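Local coordinates for protein DNA double-strand break repair nuclease NurA (Sulfolobus solfataricus, PDB 2YGK) that processes DNA ends as a homodimeric, manganese-dependent nuclease in double-strand break repair, probably acting with HerA to stimulate resection of the 5' strand, at residues A[152-157]-A[178-183]; A[109-114]-A[160-165]; A[184-189]-A[249-254]. One frame throughout, in Å; residues are numbered along the deposited sequence.

Interaction 1 (A[152-157]-A[178-183])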
loop_
_atom_site.group_PDB
_atom_site.type_symbol
_atom_site.label_atom_id
_atom_site.label_comp_id
_atom_site.label_asym_id
_atom_site.label_seq_id
_atom_site.Cartn_x
_atom_site.Cartn_y
_atom_site.Cartn_z
ATOM N N GLU A 152 21.017 3.891 25.073
ATOM C CA GLU A 152 21.730 3.009 24.144
ATOM C C GLU A 152 21.190 3.129 22.719
ATOM O O GLU A 152 21.940 3.084 21.746
ATOM C CB GLU A 152 21.619 1.557 24.620
ATOM C CG GLU A 152 22.172 1.312 26.042
ATOM C CD GLU A 152 21.612 0.057 26.700
ATOM O OE1 GLU A 152 21.695 -1.039 26.097
ATOM O OE2 GLU A 152 21.088 0.177 27.827
ATOM N N GLU A 153 19.877 3.286 22.617
ATOM C CA GLU A 153 19.202 3.332 21.334
ATOM C C GLU A 153 19.489 4.655 20.628
ATOM O O GLU A 153 19.678 4.680 19.412
ATOM C CB GLU A 153 17.696 3.101 21.524
ATOM C CG GLU A 153 17.373 1.710 22.077
ATOM C CD GLU A 153 15.960 1.570 22.616
ATOM O OE1 GLU A 153 15.433 2.545 23.196
ATOM O OE2 GLU A 153 15.380 0.467 22.477
ATOM N N LEU A 154 19.542 5.746 21.391
ATOM C CA LEU A 154 19.925 7.056 20.849
ATOM C C LEU A 154 21.359 7.073 20.310
ATOM O O LEU A 154 21.671 7.847 19.411
ATOM C CB LEU A 154 19.763 8.157 21.903
ATOM C CG LEU A 154 18.345 8.459 22.411
ATOM C CD1 LEU A 154 18.427 9.372 23.624
ATOM C CD2 LEU A 154 17.458 9.081 21.342
ATOM N N LYS A 155 22.228 6.227 20.852
ATOM C CA LYS A 155 23.611 6.146 20.373
ATOM C C LYS A 155 23.723 5.524 18.979
ATOM O O LYS A 155 24.516 5.989 18.155
ATOM C CB LYS A 155 24.491 5.361 21.364
ATOM C CG LYS A 155 24.905 6.146 22.592
ATOM C CD LYS A 155 25.695 5.273 23.552
ATOM C CE LYS A 155 25.802 5.905 24.934
ATOM N NZ LYS A 155 26.779 5.192 25.790
ATOM N N LEU A 156 22.946 4.465 18.743
ATOM C CA LEU A 156 22.837 3.819 17.427
ATOM C C LEU A 156 22.480 4.820 16.315
ATOM O O LEU A 156 22.978 4.728 15.191
ATOM C CB LEU A 156 21.773 2.712 17.486
ATOM C CG LEU A 156 22.106 1.444 18.328
ATOM C CD1 LEU A 156 20.800 0.627 18.562
ATOM C CD2 LEU A 156 23.081 0.541 17.554
ATOM N N ILE A 157 21.595 5.751 16.653
ATOM C CA ILE A 157 21.291 6.890 15.810
ATOM C C ILE A 157 22.586 7.631 15.506
ATOM O O ILE A 157 22.962 7.779 14.340
ATOM C CB ILE A 157 20.292 7.872 16.509
ATOM C CG1 ILE A 157 18.932 7.205 16.762
ATOM C CG2 ILE A 157 20.112 9.153 15.710
ATOM C CD1 ILE A 157 18.227 6.726 15.525
ATOM N N LEU A 178 14.174 3.968 12.981
ATOM C CA LEU A 178 14.512 4.252 11.577
ATOM C C LEU A 178 14.063 5.651 11.160
ATOM O O LEU A 178 14.764 6.325 10.446
ATOM C CB LEU A 178 13.948 3.191 10.640
ATOM C CG LEU A 178 14.723 1.867 10.621
ATOM C CD1 LEU A 178 13.902 0.672 10.054
ATOM C CD2 LEU A 178 16.011 2.043 9.866
HETATM N N MSE A 179 12.897 6.079 11.629
HETATM C CA MSE A 179 12.424 7.428 11.373
HETATM C C MSE A 179 13.431 8.447 11.897
HETATM O O MSE A 179 13.829 9.366 11.177
HETATM C CB MSE A 179 11.067 7.647 12.034
HETATM C CG MSE A 179 9.947 6.936 11.322
HETATM SE SE MSE A 179 8.240 7.190 12.179
HETATM C CE MSE A 179 8.001 9.091 11.769
ATOM N N LEU A 180 13.848 8.273 13.148
ATOM C CA LEU A 180 14.863 9.142 13.747
ATOM C C LEU A 180 16.143 9.188 12.913
ATOM O O LEU A 180 16.634 10.267 12.578
ATOM C CB LEU A 180 15.204 8.701 15.172
ATOM C CG LEU A 180 14.628 9.531 16.322
ATOM C CD1 LEU A 180 15.219 9.051 17.642
ATOM C CD2 LEU A 180 14.902 11.028 16.156
ATOM N N LEU A 181 16.657 8.013 12.559
ATOM C CA LEU A 181 17.860 7.921 11.722
ATOM C C LEU A 181 17.762 8.791 10.464
ATOM O O LEU A 181 18.675 9.558 10.139
ATOM C CB LEU A 181 18.133 6.467 11.315
ATOM C CG LEU A 181 19.459 6.265 10.576
ATOM C CD1 LEU A 181 20.615 6.882 11.367
ATOM C CD2 LEU A 181 19.721 4.804 10.267
ATOM N N ASN A 182 16.653 8.675 9.754
ATOM C CA ASN A 182 16.457 9.525 8.591
ATOM C C ASN A 182 16.504 11.030 8.929
ATOM O O ASN A 182 17.153 11.802 8.226
ATOM C CB ASN A 182 15.159 9.176 7.913
ATOM C CG ASN A 182 15.146 7.770 7.408
ATOM O OD1 ASN A 182 16.185 7.149 7.269
ATOM N ND2 ASN A 182 13.966 7.262 7.112
ATOM N N GLN A 183 15.851 11.440 10.010
ATOM C CA GLN A 183 15.848 12.857 10.407
ATOM C C GLN A 183 17.263 13.351 10.711
ATOM O O GLN A 183 17.639 14.456 10.325
ATOM C CB GLN A 183 14.915 13.107 11.604
ATOM C CG GLN A 183 13.424 13.025 11.253
ATOM C CD GLN A 183 12.466 13.298 12.420
ATOM O OE1 GLN A 183 12.853 13.338 13.596
ATOM N NE2 GLN A 183 11.196 13.484 12.085
#
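Ile157 wedges its CD1 methyl into the face of helix 171-193 formed by Leu180 and Leu181, and this apolar packing makes up most of the contact. The methyl lies 3.6 Å from Leu180 CB and equally close, at 3.6 Å, to the backbone N of Leu181, so it rests on the main chain of the helix as well as on its side chains. The Ile157 and Leu180 side chains cross at about a right angle. In Ile157, chi1 of -64° sets CG1 beside the residue's own backbone N, and the next torsion turns CD1 to the other helix. Leu154, one turn earlier, adds a looser contact from CD2 to Leu180 CD1 at 4.3 Å.

Apart from these apolar pairs, Leu181 comes up against the main chain of helix 151-159. Its CG is anti to the backbone N (chi1 -173°), which carries CD1 to within 3.9 Å of Ile157 O. No hydrogen bond joins the segments.

The axes of the two segments pass 9.9 Å apart at a crossing angle of -42°, and the CA atoms come nearest at Ile157 and Leu181. Ile157 also touches Leu177 and Phe184 of helix 171-193. Helix 162-166 packs on Leu178 and Leu181, while helix 104-123 covers Leu178, Met179 and Asn182, so helix 171-193 lies between helix 151-159 and helix 104-123.

Interaction 2 (A[109-114]-A[160-165])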
loop_
_atom_site.group_PDB
_atom_site.type_symbol
_atom_site.label_atom_id
_atom_site.label_comp_id
_atom_site.label_asym_id
_atom_site.label_seq_id
_atom_site.Cartn_x
_atom_site.Cartn_y
_atom_site.Cartn_z
ATOM N N SER A 109 10.781 0.503 3.683
ATOM C CA SER A 109 10.979 1.728 2.940
ATOM C C SER A 109 11.873 2.708 3.689
ATOM O O SER A 109 12.663 3.390 3.073
ATOM C CB SER A 109 9.650 2.365 2.519
ATOM O OG SER A 109 8.735 2.395 3.579
ATOM N N LEU A 110 11.744 2.775 5.013
ATOM C CA LEU A 110 12.572 3.668 5.810
ATOM C C LEU A 110 14.018 3.197 5.760
ATOM O O LEU A 110 14.945 4.000 5.772
ATOM C CB LEU A 110 12.097 3.714 7.265
ATOM C CG LEU A 110 10.805 4.510 7.440
ATOM C CD1 LEU A 110 10.134 4.246 8.788
ATOM C CD2 LEU A 110 11.044 5.972 7.266
ATOM N N LEU A 111 14.210 1.888 5.741
ATOM C CA LEU A 111 15.532 1.325 5.566
ATOM C C LEU A 111 16.113 1.734 4.208
ATOM O O LEU A 111 17.280 2.140 4.117
ATOM C CB LEU A 111 15.454 -0.166 5.715
ATOM C CG LEU A 111 16.699 -1.017 5.536
ATOM C CD1 LEU A 111 17.944 -0.408 6.172
ATOM C CD2 LEU A 111 16.379 -2.405 6.120
HETATM N N MSE A 112 15.286 1.706 3.168
HETATM C CA MSE A 112 15.709 2.156 1.851
HETATM C C MSE A 112 16.101 3.639 1.911
HETATM O O MSE A 112 17.164 4.006 1.443
HETATM C CB MSE A 112 14.612 1.891 0.825
HETATM C CG MSE A 112 14.927 2.358 -0.607
HETATM SE SE MSE A 112 13.267 2.516 -1.684
HETATM C CE MSE A 112 12.373 3.761 -0.445
ATOM N N GLU A 113 15.263 4.476 2.518
ATOM C CA GLU A 113 15.549 5.892 2.634
ATOM C C GLU A 113 16.899 6.135 3.361
ATOM O O GLU A 113 17.735 6.905 2.907
ATOM C CB GLU A 113 14.336 6.610 3.267
ATOM C CG GLU A 113 13.238 7.082 2.154
ATOM C CD GLU A 113 11.735 6.649 2.415
ATOM O OE1 GLU A 113 11.386 6.286 3.573
ATOM O OE2 GLU A 113 10.905 6.697 1.448
ATOM N N ALA A 114 17.143 5.400 4.437
ATOM C CA ALA A 114 18.434 5.398 5.103
ATOM C C ALA A 114 19.629 5.242 4.152
ATOM O O ALA A 114 20.607 5.978 4.285
ATOM C CB ALA A 114 18.462 4.321 6.145
ATOM N N VAL A 160 25.139 5.778 13.402
ATOM C CA VAL A 160 24.638 5.375 12.091
ATOM C C VAL A 160 24.787 3.878 11.909
ATOM O O VAL A 160 25.352 3.410 10.930
ATOM C CB VAL A 160 25.352 6.141 10.938
ATOM C CG1 VAL A 160 24.739 5.766 9.592
ATOM C CG2 VAL A 160 25.291 7.663 11.170
ATOM N N ASP A 161 24.256 3.136 12.869
ATOM C CA ASP A 161 24.427 1.690 12.912
ATOM C C ASP A 161 23.166 0.990 12.396
ATOM O O ASP A 161 22.281 0.620 13.178
ATOM C CB ASP A 161 24.754 1.272 14.354
ATOM C CG ASP A 161 25.228 -0.181 14.474
ATOM O OD1 ASP A 161 25.308 -0.896 13.440
ATOM O OD2 ASP A 161 25.523 -0.601 15.624
ATOM N N LEU A 162 23.078 0.816 11.076
ATOM C CA LEU A 162 21.917 0.137 10.480
ATOM C C LEU A 162 21.795 -1.282 10.992
ATOM O O LEU A 162 20.719 -1.680 11.416
ATOM C CB LEU A 162 21.993 0.092 8.959
ATOM C CG LEU A 162 21.587 1.351 8.227
ATOM C CD1 LEU A 162 21.676 1.079 6.746
ATOM C CD2 LEU A 162 20.192 1.793 8.623
ATOM N N ASN A 163 22.897 -2.033 10.945
ATOM C CA ASN A 163 22.919 -3.418 11.445
ATOM C C ASN A 163 22.379 -3.518 12.872
ATOM O O ASN A 163 21.714 -4.494 13.219
ATOM C CB ASN A 163 24.335 -4.030 11.379
ATOM C CG ASN A 163 24.736 -4.463 9.965
ATOM O OD1 ASN A 163 24.643 -3.684 9.008
ATOM N ND2 ASN A 163 25.201 -5.707 9.836
ATOM N N GLY A 164 22.662 -2.495 13.679
ATOM C CA GLY A 164 22.159 -2.407 15.049
ATOM C C GLY A 164 20.661 -2.155 15.155
ATOM O O GLY A 164 19.959 -2.834 15.904
ATOM N N ILE A 165 20.178 -1.158 14.411
ATOM C CA ILE A 165 18.768 -0.780 14.437
ATOM C C ILE A 165 17.902 -1.933 13.939
ATOM O O ILE A 165 16.835 -2.207 14.494
ATOM C CB ILE A 165 18.509 0.500 13.600
ATOM C CG1 ILE A 165 19.113 1.722 14.295
ATOM C CG2 ILE A 165 17.022 0.722 13.386
ATOM C CD1 ILE A 165 19.161 2.964 13.430
#
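The two backbones come nearest at Leu111 and Leu162, whose CA atoms are 8.1 Å apart, a gap spanned by side chains alone, without a hydrogen bond from one segment to the other.

Leu162 carries the contact from its side, both of its methyls being in play. CD2 reaches Ala114 CB at 3.9 Å and Leu111 CD1 at 4.0 Å, so it sits against two residues one turn apart on helix 104-123. Leu162 CD1 meets the same Leu111 methyl, CD1, at 4.1 Å. The Leu162 and Leu111 side chains are set obliquely to each other. In Leu111, CG is anti to the backbone N (chi1 178°), which brings CD1 across to Leu162. Ala114 has its CB directed toward the partner.

The backbone ahead of Leu162 makes a sharp change of helix. Helix 151-159 ends in a Schellman motif, with Val160 at positive phi, and the chain then turns directly into helix 162-166. Asp161 is the N-cap residue of that helix: its OD1 accepts a weak capping bond from Gly164 N at 3.1 Å, with an angle of 143° at the hydrogen. The backbone O of Asp161 accepts from Ile165 N at 3.0 Å, which closes the first turn. This makes Leu162 the first residue of the helix, with its side chain directed at helix 104-123.

Helix 171-193 packs beside the same site, its Leu181 touching Leu162 and Ile165 and its Met179 and Asn182 touching Leu110. Leu111 also reaches Tyr72 of strand 70-82, so helix 104-123 lies between this short helix and the mixed sheet.

Interaction 3 (A[184-189]-A[249-254])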
loop_
_atom_site.group_PDB
_atom_site.type_symbol
_atom_site.label_atom_id
_atom_site.label_comp_id
_atom_site.label_asym_id
_atom_site.label_seq_id
_atom_site.Cartn_x
_atom_site.Cartn_y
_atom_site.Cartn_z
ATOM N N PHE A 184 18.049 12.510 11.362
ATOM C CA PHE A 184 19.425 12.814 11.699
ATOM C C PHE A 184 20.279 12.843 10.448
ATOM O O PHE A 184 21.118 13.733 10.287
ATOM C CB PHE A 184 19.945 11.785 12.696
ATOM C CG PHE A 184 21.422 11.884 12.984
ATOM C CD1 PHE A 184 21.926 12.885 13.813
ATOM C CD2 PHE A 184 22.308 10.951 12.455
ATOM C CE1 PHE A 184 23.289 12.958 14.090
ATOM C CE2 PHE A 184 23.677 11.014 12.742
ATOM C CZ PHE A 184 24.164 12.018 13.558
ATOM N N LEU A 185 20.038 11.908 9.534
ATOM C CA LEU A 185 20.717 11.903 8.235
ATOM C C LEU A 185 20.402 13.100 7.325
ATOM O O LEU A 185 21.300 13.652 6.676
ATOM C CB LEU A 185 20.408 10.596 7.516
ATOM C CG LEU A 185 21.118 9.424 8.161
ATOM C CD1 LEU A 185 20.622 8.132 7.549
ATOM C CD2 LEU A 185 22.647 9.547 8.031
ATOM N N VAL A 186 19.132 13.485 7.227
ATOM C CA VAL A 186 18.794 14.717 6.479
ATOM C C VAL A 186 19.544 15.858 7.113
ATOM O O VAL A 186 20.122 16.676 6.419
ATOM C CB VAL A 186 17.303 15.049 6.530
ATOM C CG1 VAL A 186 17.049 16.456 6.065
ATOM C CG2 VAL A 186 16.518 14.045 5.693
ATOM N N SER A 187 19.545 15.898 8.438
ATOM C CA SER A 187 20.152 17.027 9.142
ATOM C C SER A 187 21.632 17.203 8.857
ATOM O O SER A 187 22.108 18.329 8.802
ATOM C CB SER A 187 19.954 16.901 10.649
ATOM O OG SER A 187 18.580 17.010 10.934
ATOM N N LYS A 188 22.354 16.100 8.686
ATOM C CA LYS A 188 23.762 16.172 8.344
ATOM C C LYS A 188 23.929 16.696 6.924
ATOM O O LYS A 188 24.798 17.515 6.657
ATOM C CB LYS A 188 24.445 14.816 8.516
ATOM C CG LYS A 188 24.425 14.344 9.984
ATOM C CD LYS A 188 25.823 13.977 10.541
ATOM C CE LYS A 188 26.759 15.200 10.680
ATOM N NZ LYS A 188 26.626 15.920 11.987
ATOM N N ILE A 189 23.066 16.230 6.024
ATOM C CA ILE A 189 23.121 16.620 4.623
ATOM C C ILE A 189 22.914 18.140 4.464
ATOM O O ILE A 189 23.663 18.800 3.778
ATOM C CB ILE A 189 22.116 15.826 3.811
ATOM C CG1 ILE A 189 22.518 14.349 3.797
ATOM C CG2 ILE A 189 22.050 16.335 2.393
ATOM C CD1 ILE A 189 21.388 13.384 3.335
ATOM N N GLU A 249 17.220 18.712 16.197
ATOM C CA GLU A 249 16.681 19.974 16.694
ATOM C C GLU A 249 17.156 21.159 15.852
ATOM O O GLU A 249 16.365 22.054 15.613
ATOM C CB GLU A 249 16.979 20.160 18.189
ATOM C CG GLU A 249 16.039 19.336 19.085
ATOM C CD GLU A 249 16.768 18.516 20.143
ATOM O OE1 GLU A 249 17.789 19.006 20.675
ATOM O OE2 GLU A 249 16.326 17.378 20.442
ATOM N N VAL A 250 18.395 21.130 15.340
ATOM C CA VAL A 250 18.891 22.184 14.412
ATOM C C VAL A 250 18.169 22.211 13.025
ATOM O O VAL A 250 18.436 23.053 12.179
ATOM C CB VAL A 250 20.447 22.169 14.238
ATOM C CG1 VAL A 250 20.926 23.374 13.410
ATOM C CG2 VAL A 250 21.149 22.194 15.589
ATOM N N LEU A 251 17.241 21.289 12.820
ATOM C CA LEU A 251 16.429 21.214 11.619
ATOM C C LEU A 251 15.022 21.755 11.849
ATOM O O LEU A 251 14.234 21.843 10.921
ATOM C CB LEU A 251 16.344 19.749 11.220
ATOM C CG LEU A 251 15.791 19.363 9.867
ATOM C CD1 LEU A 251 16.606 20.018 8.756
ATOM C CD2 LEU A 251 15.812 17.850 9.796
ATOM N N ARG A 252 14.704 22.110 13.091
ATOM C CA ARG A 252 13.368 22.602 13.420
ATOM C C ARG A 252 13.123 24.032 12.912
ATOM O O ARG A 252 12.021 24.324 12.449
ATOM C CB ARG A 252 13.075 22.479 14.922
ATOM C CG ARG A 252 12.862 21.043 15.422
ATOM C CD ARG A 252 12.689 20.985 16.964
ATOM N NE ARG A 252 12.328 19.638 17.439
ATOM C CZ ARG A 252 11.234 19.313 18.134
ATOM N NH1 ARG A 252 10.340 20.233 18.493
ATOM N NH2 ARG A 252 11.037 18.043 18.488
ATOM N N LYS A 253 14.125 24.918 12.967
ATOM C CA LYS A 253 14.013 26.236 12.280
ATOM C C LYS A 253 14.675 26.202 10.909
ATOM O O LYS A 253 15.353 27.172 10.524
ATOM C CB LYS A 253 14.571 27.445 13.083
ATOM C CG LYS A 253 15.787 27.148 13.904
ATOM C CD LYS A 253 16.383 28.321 14.716
ATOM C CE LYS A 253 17.078 27.895 16.045
ATOM N NZ LYS A 253 17.092 28.966 17.037
HETATM N N MSE A 254 14.496 25.108 10.166
HETATM C CA MSE A 254 14.878 25.148 8.774
HETATM C C MSE A 254 13.682 25.678 8.034
HETATM O O MSE A 254 12.572 25.171 8.179
HETATM C CB MSE A 254 15.367 23.804 8.215
HETATM C CG MSE A 254 16.871 23.551 8.467
HETATM SE SE MSE A 254 18.081 25.161 8.444
HETATM C CE MSE A 254 19.697 24.316 9.119
#
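Ser187 OG, which lies against Leu251, is hydrogen-bonded back to the carbonyl O of Gln183, one turn earlier in helix 171-193. This bond from a helical serine to the carbonyl four residues before it occupies the hydroxyl on the face turned to the loop between strands 228-236 and 255-262, two antiparallel neighbours in the mixed sheet of the RNase H-like NurA domain. OG is anti to the carbonyl carbon of Ser187 (chi1 -66°), which sets it beside the Ser187 N, turned back toward the Gln183 carbonyl.

Of 249-254, Leu251 is the residue that meets 184-189. Its CB lies against the oxygen, 3.5 Å from Ser187 OG; Leu251 CD2 is modelled too close to OG for its exact position to carry weight.

The chain turns at this leucine: Arg252 N bonds to Glu249 O at 3.0 Å, and a type I beta turn starts at Leu251 and runs to Met254. Leu251 and Met254 both touch Ile190, one turn farther along the helix. Val186 completes the contact, its side chain crossing that of Leu251 at about a right angle, with CG1 about 4.2 Å from Leu251 CD2.

Overall arrangement
From the N terminus, segment 109-114 opens interaction 2, which closes at 160-165 over 45 intervening residues. Before it closes, 152-157 opens interaction 1, closed by 178-183 after 20 residues, so the two cross along the chain. Interaction 3 follows in series, joining 184-189 to 249-254 over 59 residues. Helix 171-193 serves both interactions 1 and 3 on successive turns. Leu156 O and Asp161 N, in a probable hydrogen bond, couple interactions 1 and 2, while Phe184 packs on Val160 between interactions 2 and 3. Together they tie helices 104-123, 151-159, 162-166 and 171-193 to the loop before strand 255-262.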